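Long-range contacts in S-adenosylmethionine dependent methyltransferase (Mesorhizobium loti, PDB 3BKW), which probably transfers a methyl group from S-adenosylmethionine to an acceptor substrate: residues E209-F214 with M235-S240; S113-H118 with V141-H146; P147-P152 with R165-D170. All coordinates share one frame; numbering follows the deposited sequence. Where two conformers were deposited one is given.

Interaction 1 of 3, residues E209-F214 with M235-S240; sequences EHVEEF and MFLLVS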
loop_
_atom_site.group_PDB
_atom_site.type_symbol
_atom_site.label_atom_id
_atom_site.label_comp_id
_atom_site.label_asym_id
_atom_site.label_seq_id
_atom_site.Cartn_x
_atom_site.Cartn_y
_atom_site.Cartn_z
ATOM N N GLU A 209 -9.486 -1.664 4.407
ATOM C CA GLU A 209 -9.645 -2.857 5.236
ATOM C C GLU A 209 -8.501 -3.863 5.073
ATOM O O GLU A 209 -8.055 -4.458 6.052
ATOM C CB GLU A 209 -10.998 -3.512 4.943
ATOM C CG GLU A 209 -11.293 -4.752 5.780
ATOM C CD GLU A 209 -12.737 -5.199 5.692
ATOM O OE1 GLU A 209 -13.619 -4.399 6.062
ATOM O OE2 GLU A 209 -12.987 -6.365 5.300
ATOM N N HIS A 210 -8.047 -4.073 3.845
ATOM C CA HIS A 210 -6.993 -5.065 3.584
ATOM C C HIS A 210 -6.333 -4.746 2.251
ATOM O O HIS A 210 -7.003 -4.375 1.296
ATOM C CB HIS A 210 -7.601 -6.480 3.553
ATOM C CG HIS A 210 -6.598 -7.592 3.488
ATOM N ND1 HIS A 210 -6.075 -8.193 4.613
ATOM C CD2 HIS A 210 -6.059 -8.238 2.429
ATOM C CE1 HIS A 210 -5.231 -9.143 4.243
ATOM N NE2 HIS A 210 -5.207 -9.194 2.923
ATOM N N VAL A 211 -5.009 -4.844 2.215
ATOM C CA VAL A 211 -4.224 -4.593 1.014
ATOM C C VAL A 211 -3.260 -5.773 0.836
ATOM O O VAL A 211 -2.508 -6.096 1.748
ATOM C CB VAL A 211 -3.433 -3.274 1.123
ATOM C CG1 VAL A 211 -2.597 -3.026 -0.152
ATOM C CG2 VAL A 211 -4.364 -2.098 1.372
ATOM N N GLU A 212 -3.276 -6.388 -0.335
ATOM C CA GLU A 212 -2.427 -7.540 -0.577
ATOM C C GLU A 212 -1.783 -7.443 -1.941
ATOM O O GLU A 212 -2.457 -7.223 -2.954
ATOM C CB GLU A 212 -3.275 -8.781 -0.418
ATOM C CG GLU A 212 -2.542 -10.068 -0.364
ATOM C CD GLU A 212 -3.412 -11.206 0.163
ATOM O OE1 GLU A 212 -4.146 -11.035 1.176
ATOM O OE2 GLU A 212 -3.327 -12.299 -0.408
ATOM N N GLU A 213 -0.453 -7.549 -1.943
ATOM C CA GLU A 213 0.331 -7.587 -3.182
ATOM C C GLU A 213 0.459 -9.080 -3.346
ATOM O O GLU A 213 1.197 -9.740 -2.601
ATOM C CB GLU A 213 1.635 -6.824 -3.011
ATOM C CG GLU A 213 1.354 -5.406 -2.545
ATOM C CD GLU A 213 2.583 -4.653 -2.169
ATOM O OE1 GLU A 213 3.297 -4.195 -3.071
ATOM O OE2 GLU A 213 2.814 -4.473 -0.966
ATOM N N PHE A 214 -0.295 -9.610 -4.315
ATOM C CA PHE A 214 -0.508 -11.041 -4.436
ATOM C C PHE A 214 0.780 -11.830 -4.508
ATOM O O PHE A 214 1.715 -11.427 -5.182
ATOM C CB PHE A 214 -1.483 -11.409 -5.573
ATOM C CG PHE A 214 -1.500 -12.891 -5.893
ATOM C CD1 PHE A 214 -2.029 -13.781 -4.976
ATOM C CD2 PHE A 214 -0.949 -13.382 -7.072
ATOM C CE1 PHE A 214 -2.028 -15.162 -5.231
ATOM C CE2 PHE A 214 -0.951 -14.769 -7.339
ATOM C CZ PHE A 214 -1.490 -15.646 -6.411
HETATM N N MSE A 235 2.255 -9.316 -9.788
HETATM C CA MSE A 235 1.476 -8.941 -10.952
HETATM C C MSE A 235 0.233 -8.151 -10.536
HETATM O O MSE A 235 -0.230 -7.295 -11.306
HETATM C CB MSE A 235 1.027 -10.158 -11.752
HETATM C CG MSE A 235 0.383 -9.811 -13.061
HETATM SE SE MSE A 235 0.128 -11.372 -14.157
HETATM C CE MSE A 235 1.963 -11.865 -14.385
ATOM N N PHE A 236 -0.309 -8.453 -9.347
ATOM C CA PHE A 236 -1.588 -7.884 -8.916
ATOM C C PHE A 236 -1.590 -7.227 -7.562
ATOM O O PHE A 236 -0.860 -7.629 -6.659
ATOM C CB PHE A 236 -2.663 -8.984 -8.879
ATOM C CG PHE A 236 -2.775 -9.775 -10.145
ATOM C CD1 PHE A 236 -3.142 -9.127 -11.315
ATOM C CD2 PHE A 236 -2.558 -11.150 -10.162
ATOM C CE1 PHE A 236 -3.269 -9.841 -12.516
ATOM C CE2 PHE A 236 -2.683 -11.868 -11.354
ATOM C CZ PHE A 236 -3.033 -11.200 -12.529
ATOM N N LEU A 237 -2.425 -6.198 -7.457
ATOM C CA LEU A 237 -2.750 -5.515 -6.212
ATOM C C LEU A 237 -4.201 -5.879 -5.891
ATOM O O LEU A 237 -5.081 -5.704 -6.751
ATOM C CB LEU A 237 -2.620 -3.997 -6.354
ATOM C CG LEU A 237 -2.933 -3.172 -5.094
ATOM C CD1 LEU A 237 -1.900 -3.455 -3.970
ATOM C CD2 LEU A 237 -3.012 -1.666 -5.389
ATOM N N LEU A 238 -4.429 -6.364 -4.679
ATOM C CA LEU A 238 -5.757 -6.745 -4.191
ATOM C C LEU A 238 -6.115 -5.784 -3.059
ATOM O O LEU A 238 -5.322 -5.604 -2.116
ATOM C CB LEU A 238 -5.761 -8.185 -3.706
ATOM C CG LEU A 238 -5.089 -9.225 -4.603
ATOM C CD1 LEU A 238 -5.220 -10.626 -3.946
ATOM C CD2 LEU A 238 -5.615 -9.280 -6.011
ATOM N N VAL A 239 -7.286 -5.158 -3.131
ATOM C CA VAL A 239 -7.715 -4.221 -2.085
ATOM C C VAL A 239 -9.168 -4.460 -1.659
ATOM O O VAL A 239 -10.021 -4.743 -2.509
ATOM C CB VAL A 239 -7.629 -2.730 -2.564
ATOM C CG1 VAL A 239 -8.027 -1.761 -1.439
ATOM C CG2 VAL A 239 -6.245 -2.368 -3.092
ATOM N N SER A 240 -9.405 -4.389 -0.345
ATOM C CA SER A 240 -10.738 -4.421 0.272
ATOM C C SER A 240 -10.913 -3.103 1.018
ATOM O O SER A 240 -10.029 -2.723 1.789
ATOM C CB SER A 240 -10.857 -5.560 1.275
ATOM O OG SER A 240 -12.107 -5.498 1.955
HETATM O O HOH W 1 -14.456 -7.403 2.585
HETATM O O HOH W 2 0.785 -10.606 -7.502
#
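Backbone hydrogen bonds tie H210 and E212 to S240 and L238. The two strands run antiparallel, with their axes 4.8 Å apart at closest approach. E212 and L238 form a hydrogen-bonded pair that exchanges both N-H groups, L238 N reaching E212 O at 2.8 Å. The register slips at one end: E209 N and H210 N both donate to S240 O, from the same face of its carbonyl plane, and two residues opposite one make a classic beta bulge. At the other end F214 N donates to F236 O, while one water accepts a hydrogen bond from F236 N and donates one to F214 O.

Apolar contacts fill in on both faces. On the face of V211, E213, L237 and V239, a leucine branch is long enough to span the strands: L237 CD1 meets V211 CG1 at 3.9 Å and lies close to E213 CG. On the other face L238 CD1 approaches F214 CB at 4.2 Å. The side chains of F214 and F236 run alongside each other, and F214 CD2 meets F236 CD2 at the edge of the F236 ring.

H210 NE2 donates to E212 OE1 at 2.8 Å, in the imidazole plane and onto the anti lone pair of the carboxylate. Their spacing of two along the strand puts both side chains on one face, and with CG anti to the backbone N in each (chi1 -172° and -168°) the two groups are aimed at each other. A water joins E209 OE2 to S240 OG, while E209 OE1 turns to H139 and R242. The buried carboxylate of E213 is taken up by H146 and by Y172 and G195 of the second subunit. Strands 207-213 and 236-242 are the antiparallel pair that ends the class I methyltransferase sheet.

Interaction 2 of 3, residues S113-H118 with V141-H146; sequences SSLALH and VFSTEH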
loop_
_atom_site.group_PDB
_atom_site.type_symbol
_atom_site.label_atom_id
_atom_site.label_comp_id
_atom_site.label_asym_id
_atom_site.label_seq_id
_atom_site.Cartn_x
_atom_site.Cartn_y
_atom_site.Cartn_z
ATOM N N SER A 113 -14.749 -6.329 -8.310
ATOM C CA SER A 113 -14.191 -6.118 -9.638
ATOM C C SER A 113 -12.861 -6.825 -9.821
ATOM O O SER A 113 -11.928 -6.583 -9.070
ATOM C CB SER A 113 -14.014 -4.637 -9.907
ATOM O OG SER A 113 -13.580 -4.428 -11.247
ATOM N N SER A 114 -12.786 -7.698 -10.818
ATOM C CA SER A 114 -11.559 -8.399 -11.161
ATOM C C SER A 114 -10.907 -7.811 -12.411
ATOM O O SER A 114 -11.466 -7.894 -13.512
ATOM C CB SER A 114 -11.837 -9.881 -11.393
ATOM O OG SER A 114 -10.684 -10.535 -11.913
ATOM N N LEU A 115 -9.744 -7.199 -12.211
ATOM C CA LEU A 115 -8.876 -6.774 -13.311
ATOM C C LEU A 115 -9.540 -5.900 -14.365
ATOM O O LEU A 115 -9.384 -6.113 -15.576
ATOM C CB LEU A 115 -8.235 -8.027 -13.923
ATOM C CG LEU A 115 -7.479 -8.945 -12.957
ATOM C CD1 LEU A 115 -6.899 -10.159 -13.709
ATOM C CD2 LEU A 115 -6.398 -8.180 -12.198
ATOM N N ALA A 116 -10.291 -4.921 -13.884
ATOM C CA ALA A 116 -10.995 -3.951 -14.735
ATOM C C ALA A 116 -10.606 -2.500 -14.474
ATOM O O ALA A 116 -10.559 -1.710 -15.397
ATOM C CB ALA A 116 -12.519 -4.093 -14.551
ATOM N N LEU A 117 -10.358 -2.142 -13.210
ATOM C CA LEU A 117 -10.157 -0.757 -12.837
ATOM C C LEU A 117 -8.879 -0.130 -13.334
ATOM O O LEU A 117 -8.848 1.085 -13.491
ATOM C CB LEU A 117 -10.336 -0.532 -11.343
ATOM C CG LEU A 117 -11.699 -0.899 -10.734
ATOM C CD1 LEU A 117 -11.767 -0.182 -9.372
ATOM C CD2 LEU A 117 -12.901 -0.570 -11.564
ATOM N N HIS A 118 -7.875 -0.945 -13.678
ATOM C CA HIS A 118 -6.660 -0.409 -14.303
ATOM C C HIS A 118 -6.890 0.155 -15.710
ATOM O O HIS A 118 -6.003 0.802 -16.247
ATOM C CB HIS A 118 -5.457 -1.345 -14.250
ATOM C CG HIS A 118 -5.717 -2.711 -14.777
ATOM N ND1 HIS A 118 -6.026 -3.766 -13.959
ATOM C CD2 HIS A 118 -5.729 -3.199 -16.034
ATOM C CE1 HIS A 118 -6.194 -4.857 -14.684
ATOM N NE2 HIS A 118 -6.043 -4.536 -15.949
ATOM N N VAL A 141 -14.288 -4.759 -3.052
ATOM C CA VAL A 141 -13.147 -5.657 -3.109
ATOM C C VAL A 141 -12.766 -5.797 -4.572
ATOM O O VAL A 141 -13.595 -6.169 -5.415
ATOM C CB VAL A 141 -13.498 -7.016 -2.495
ATOM C CG1 VAL A 141 -12.315 -7.992 -2.598
ATOM C CG2 VAL A 141 -13.918 -6.855 -1.040
ATOM N N PHE A 142 -11.523 -5.454 -4.904
ATOM C CA PHE A 142 -11.098 -5.490 -6.278
ATOM C C PHE A 142 -9.631 -5.812 -6.488
ATOM O O PHE A 142 -8.799 -5.597 -5.595
ATOM C CB PHE A 142 -11.457 -4.151 -6.955
ATOM C CG PHE A 142 -10.694 -2.940 -6.428
ATOM C CD1 PHE A 142 -9.515 -2.532 -7.055
ATOM C CD2 PHE A 142 -11.153 -2.197 -5.322
ATOM C CE1 PHE A 142 -8.800 -1.398 -6.613
ATOM C CE2 PHE A 142 -10.436 -1.049 -4.865
ATOM C CZ PHE A 142 -9.251 -0.667 -5.519
ATOM N N SER A 143 -9.343 -6.316 -7.693
ATOM C CA SER A 143 -7.988 -6.595 -8.124
ATOM C C SER A 143 -7.658 -5.736 -9.319
ATOM O O SER A 143 -8.524 -5.445 -10.157
ATOM C CB SER A 143 -7.806 -8.058 -8.475
ATOM O OG SER A 143 -8.675 -8.440 -9.524
ATOM N N THR A 144 -6.404 -5.310 -9.369
ATOM C CA THR A 144 -5.851 -4.575 -10.497
ATOM C C THR A 144 -4.417 -5.041 -10.724
ATOM O O THR A 144 -3.813 -5.660 -9.863
ATOM C CB THR A 144 -5.838 -3.018 -10.257
ATOM O OG1 THR A 144 -5.202 -2.719 -8.996
ATOM C CG2 THR A 144 -7.264 -2.434 -10.247
ATOM N N GLU A 145 -3.873 -4.734 -11.890
ATOM C CA GLU A 145 -2.456 -4.926 -12.126
ATOM C C GLU A 145 -1.704 -4.039 -11.146
ATOM O O GLU A 145 -2.078 -2.896 -10.892
ATOM C CB GLU A 145 -2.044 -4.558 -13.548
ATOM C CG GLU A 145 -2.423 -5.620 -14.553
ATOM C CD GLU A 145 -2.036 -5.322 -15.974
ATOM O OE1 GLU A 145 -1.188 -4.450 -16.205
ATOM O OE2 GLU A 145 -2.605 -5.980 -16.852
ATOM N N HIS A 146 -0.663 -4.605 -10.564
ATOM C CA HIS A 146 0.158 -3.908 -9.561
ATOM C C HIS A 146 1.009 -2.837 -10.261
ATOM O O HIS A 146 1.438 -3.053 -11.398
ATOM C CB HIS A 146 1.079 -4.935 -8.889
ATOM C CG HIS A 146 1.722 -4.453 -7.632
ATOM N ND1 HIS A 146 2.781 -3.571 -7.619
ATOM C CD2 HIS A 146 1.484 -4.775 -6.338
ATOM C CE1 HIS A 146 3.146 -3.344 -6.371
ATOM N NE2 HIS A 146 2.376 -4.062 -5.573
HETATM O O HOH W 3 -10.775 -4.137 -11.077
HETATM O O HOH W 4 -8.807 -11.094 -10.038
#
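S113 and F142 pair as neighbours in the parallel part of a Rossmann-like methyltransferase sheet, S113 N donating to V141 O and S143 N to S113 O at 2.9 Å. Just past S114 strand 108-114 leaves the sheet, and S143 gathers its departing end: L115 N donates to S143 O at 3.0 Å from well above the carbonyl plane, with a weak second bond to S143 OG. Serine suits this spot because it is small and its OG both takes that weak bond and shares a water with S114 OG; L115 CD2 packs 3.5 Å from S143 OG.

Two side chains then fold back over the second strand. L117 CD1 lies over one face of the F142 ring, a CH-pi contact at 4.2 Å from the ring centroid, and L117 CB touches T144 CG2. E145 CG lies over one face of the H118 ring, a CH-pi contact 4.0 Å from its centroid, and T144 CA sits at the ring's edge.

Farther out, a second water binds the turn, donating to S113 OG and to S143 O and accepting from L117 N; S113 OG is also hydrogen-bonded to L50 O. Helix 123-133 backs L117 through L126 and F127, and K189 forms a salt bridge with E145 OE1. With CG placed between backbone N and carbonyl carbon (chi1 53°), the imidazole of H118 turns back to the strand, its ND1 3.6 Å from T144 CA.

Interaction 3 of 3, residues P147-P152 with R165-D170; sequences PIYMAP and RTWPID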
loop_
_atom_site.group_PDB
_atom_site.type_symbol
_atom_site.label_atom_id
_atom_site.label_comp_id
_atom_site.label_asym_id
_atom_site.label_seq_id
_atom_site.Cartn_x
_atom_site.Cartn_y
_atom_site.Cartn_z
ATOM N N PRO A 147 1.215 -1.663 -9.608
ATOM C CA PRO A 147 2.090 -0.678 -10.261
ATOM C C PRO A 147 3.537 -1.139 -10.586
ATOM O O PRO A 147 4.139 -0.642 -11.531
ATOM C CB PRO A 147 2.024 0.533 -9.301
ATOM C CG PRO A 147 1.572 -0.021 -8.023
ATOM C CD PRO A 147 0.662 -1.146 -8.343
ATOM N N ILE A 148 4.097 -2.088 -9.829
ATOM C CA ILE A 148 5.409 -2.666 -10.172
ATOM C C ILE A 148 5.346 -3.311 -11.564
ATOM O O ILE A 148 6.262 -3.174 -12.356
ATOM C CB ILE A 148 5.875 -3.702 -9.138
ATOM C CG1 ILE A 148 6.342 -2.971 -7.879
ATOM C CG2 ILE A 148 7.026 -4.581 -9.718
ATOM C CD1 ILE A 148 6.597 -3.864 -6.704
ATOM N N TYR A 149 4.249 -4.015 -11.833
ATOM C CA TYR A 149 4.015 -4.656 -13.105
ATOM C C TYR A 149 3.707 -3.645 -14.220
ATOM O O TYR A 149 4.183 -3.815 -15.356
ATOM C CB TYR A 149 2.885 -5.687 -12.950
ATOM C CG TYR A 149 2.609 -6.493 -14.188
ATOM C CD1 TYR A 149 3.376 -7.614 -14.511
ATOM C CD2 TYR A 149 1.561 -6.144 -15.040
ATOM C CE1 TYR A 149 3.113 -8.362 -15.676
ATOM C CE2 TYR A 149 1.299 -6.868 -16.207
ATOM C CZ TYR A 149 2.066 -7.991 -16.508
ATOM O OH TYR A 149 1.813 -8.704 -17.663
HETATM N N MSE A 150 2.922 -2.615 -13.922
HETATM C CA MSE A 150 2.529 -1.606 -14.925
HETATM C C MSE A 150 3.564 -0.532 -15.244
HETATM O O MSE A 150 3.548 0.032 -16.332
HETATM C CB MSE A 150 1.264 -0.870 -14.474
HETATM C CG MSE A 150 0.042 -1.742 -14.352
HETATM SE SE MSE A 150 -1.540 -0.645 -14.052
HETATM C CE MSE A 150 -1.071 0.101 -12.260
ATOM N N ALA A 151 4.419 -0.206 -14.278
ATOM C CA ALA A 151 5.387 0.896 -14.422
ATOM C C ALA A 151 6.323 0.901 -15.633
ATOM O O ALA A 151 6.433 1.920 -16.305
ATOM C CB ALA A 151 6.248 1.015 -13.153
ATOM N N PRO A 152 7.010 -0.223 -15.902
ATOM C CA PRO A 152 8.097 -0.151 -16.889
ATOM C C PRO A 152 7.731 0.192 -18.338
ATOM O O PRO A 152 6.684 -0.229 -18.832
ATOM C CB PRO A 152 8.753 -1.538 -16.799
ATOM C CG PRO A 152 8.250 -2.140 -15.545
ATOM C CD PRO A 152 6.886 -1.580 -15.338
ATOM N N ARG A 165 16.982 -14.055 -11.917
ATOM C CA ARG A 165 15.830 -13.451 -12.582
ATOM C C ARG A 165 15.491 -12.151 -11.851
ATOM O O ARG A 165 15.364 -12.148 -10.640
ATOM C CB ARG A 165 14.624 -14.402 -12.543
ATOM C CG ARG A 165 13.322 -13.850 -13.131
ATOM C CD ARG A 165 12.170 -14.865 -13.138
ATOM N NE ARG A 165 11.921 -15.453 -11.812
ATOM C CZ ARG A 165 12.377 -16.633 -11.360
ATOM N NH1 ARG A 165 13.126 -17.455 -12.107
ATOM N NH2 ARG A 165 12.071 -17.008 -10.118
ATOM N N THR A 166 15.336 -11.056 -12.608
ATOM C CA THR A 166 14.959 -9.743 -12.039
ATOM C C THR A 166 13.891 -9.081 -12.886
ATOM O O THR A 166 13.706 -9.428 -14.056
ATOM C CB THR A 166 16.144 -8.778 -11.919
ATOM O OG1 THR A 166 16.578 -8.368 -13.227
ATOM C CG2 THR A 166 17.290 -9.431 -11.182
ATOM N N TRP A 167 13.214 -8.111 -12.272
ATOM C CA TRP A 167 12.151 -7.331 -12.901
ATOM C C TRP A 167 12.549 -5.862 -12.846
ATOM O O TRP A 167 12.355 -5.196 -11.800
ATOM C CB TRP A 167 10.812 -7.568 -12.194
ATOM C CG TRP A 167 9.651 -6.848 -12.834
ATOM C CD1 TRP A 167 9.142 -5.642 -12.478
ATOM C CD2 TRP A 167 8.883 -7.286 -13.966
ATOM N NE1 TRP A 167 8.090 -5.326 -13.279
ATOM C CE2 TRP A 167 7.906 -6.301 -14.212
ATOM C CE3 TRP A 167 8.899 -8.442 -14.765
ATOM C CZ2 TRP A 167 6.951 -6.411 -15.246
ATOM C CZ3 TRP A 167 7.950 -8.560 -15.822
ATOM C CH2 TRP A 167 6.992 -7.538 -16.049
ATOM N N PRO A 168 13.152 -5.342 -13.935
ATOM C CA PRO A 168 13.540 -3.929 -13.976
ATOM C C PRO A 168 12.366 -2.957 -13.962
ATOM O O PRO A 168 11.428 -3.106 -14.748
ATOM C CB PRO A 168 14.339 -3.821 -15.277
ATOM C CG PRO A 168 14.791 -5.172 -15.557
ATOM C CD PRO A 168 13.649 -6.037 -15.142
ATOM N N ILE A 169 12.442 -1.978 -13.068
ATOM C CA ILE A 169 11.432 -0.956 -12.896
ATOM C C ILE A 169 11.992 0.383 -13.369
ATOM O O ILE A 169 13.145 0.696 -13.107
ATOM C CB ILE A 169 11.027 -0.853 -11.378
ATOM C CG1 ILE A 169 10.272 -2.128 -10.935
ATOM C CG2 ILE A 169 10.135 0.340 -11.114
ATOM C CD1 ILE A 169 10.077 -2.260 -9.383
ATOM N N ASP A 170 11.187 1.130 -14.119
ATOM C CA ASP A 170 11.456 2.543 -14.415
ATOM C C ASP A 170 10.128 3.304 -14.331
ATOM O O ASP A 170 9.036 2.701 -14.407
ATOM C CB ASP A 170 12.122 2.769 -15.779
ATOM C CG ASP A 170 11.185 2.475 -16.933
ATOM O OD1 ASP A 170 10.994 1.298 -17.238
ATOM O OD2 ASP A 170 10.640 3.429 -17.525
HETATM O O HOH W 5 7.866 3.509 -17.973
#
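W167 lays its indole against the short helix that begins at P147, and this is the close-packed part of the contact. Its NE1 donates to I148 O at 3.0 Å; the oxygen lies near the indole plane, but the donor stands well above the carbonyl plane (49°), so the bond does not follow a lone pair. The indole is brought across by CG standing anti to the backbone N (chi1 -177°). I148 CG2 packs on W167 CD1 at 3.6 Å and also meets I169 CD1, one methyl thus wedged between two partners. The Y149 ring is nearly parallel to the six-membered ring of W167 (planes at 9°) but offset so far that little ring area is shared, and the two touch through Y149 CD1 and W167 CZ2 at 3.8 Å. P152 CG approaches the indole obliquely, 3.9 Å from W167 NE1, and also meets P168 O.

The far end is looser and more polar. A151 CB only grazes I169 CG2, at 4.4 Å, and A151 O and D170 O, both acceptors, approach without bonding. A water settles this end by donating to A151 O and to D170 OD2, the latter at 2.8 Å; R178 also donates to A151 O, and D170 OD1 accepts from A153 N. Beyond the pair, R233 makes a cation-pi contact with W167, and W167-I169 pair antiparallel with a strand of the second subunit.

Chemically, then, one directed indole bond to a helix carbonyl sits within apolar contacts, while the carboxylate end depends on water and backbone N-H; the buried D170 N has no partner at all, a cost that this packing presumably outweighs.

Overall arrangement
Along the chain interaction 2 comes first, then interaction 3, then interaction 1. Interactions 1 and 2 belong to the same seven-stranded sheet, their centres about 9 Å apart: strand 138-145 pairs with 108-114 on one side and with 236-242 on the other, and H146 bonds to both E213 and M235. Helix 147-150, which follows directly on strand 138-145, is one side of interaction 3, whose centre lies about 18 Å from that of interaction 2 and about 17 Å from that of interaction 1. M150 packs back on H118 and E145. Interactions 1 and 3 both touch the second subunit, so the methyltransferase core and its outlying strand share in forming the dimer.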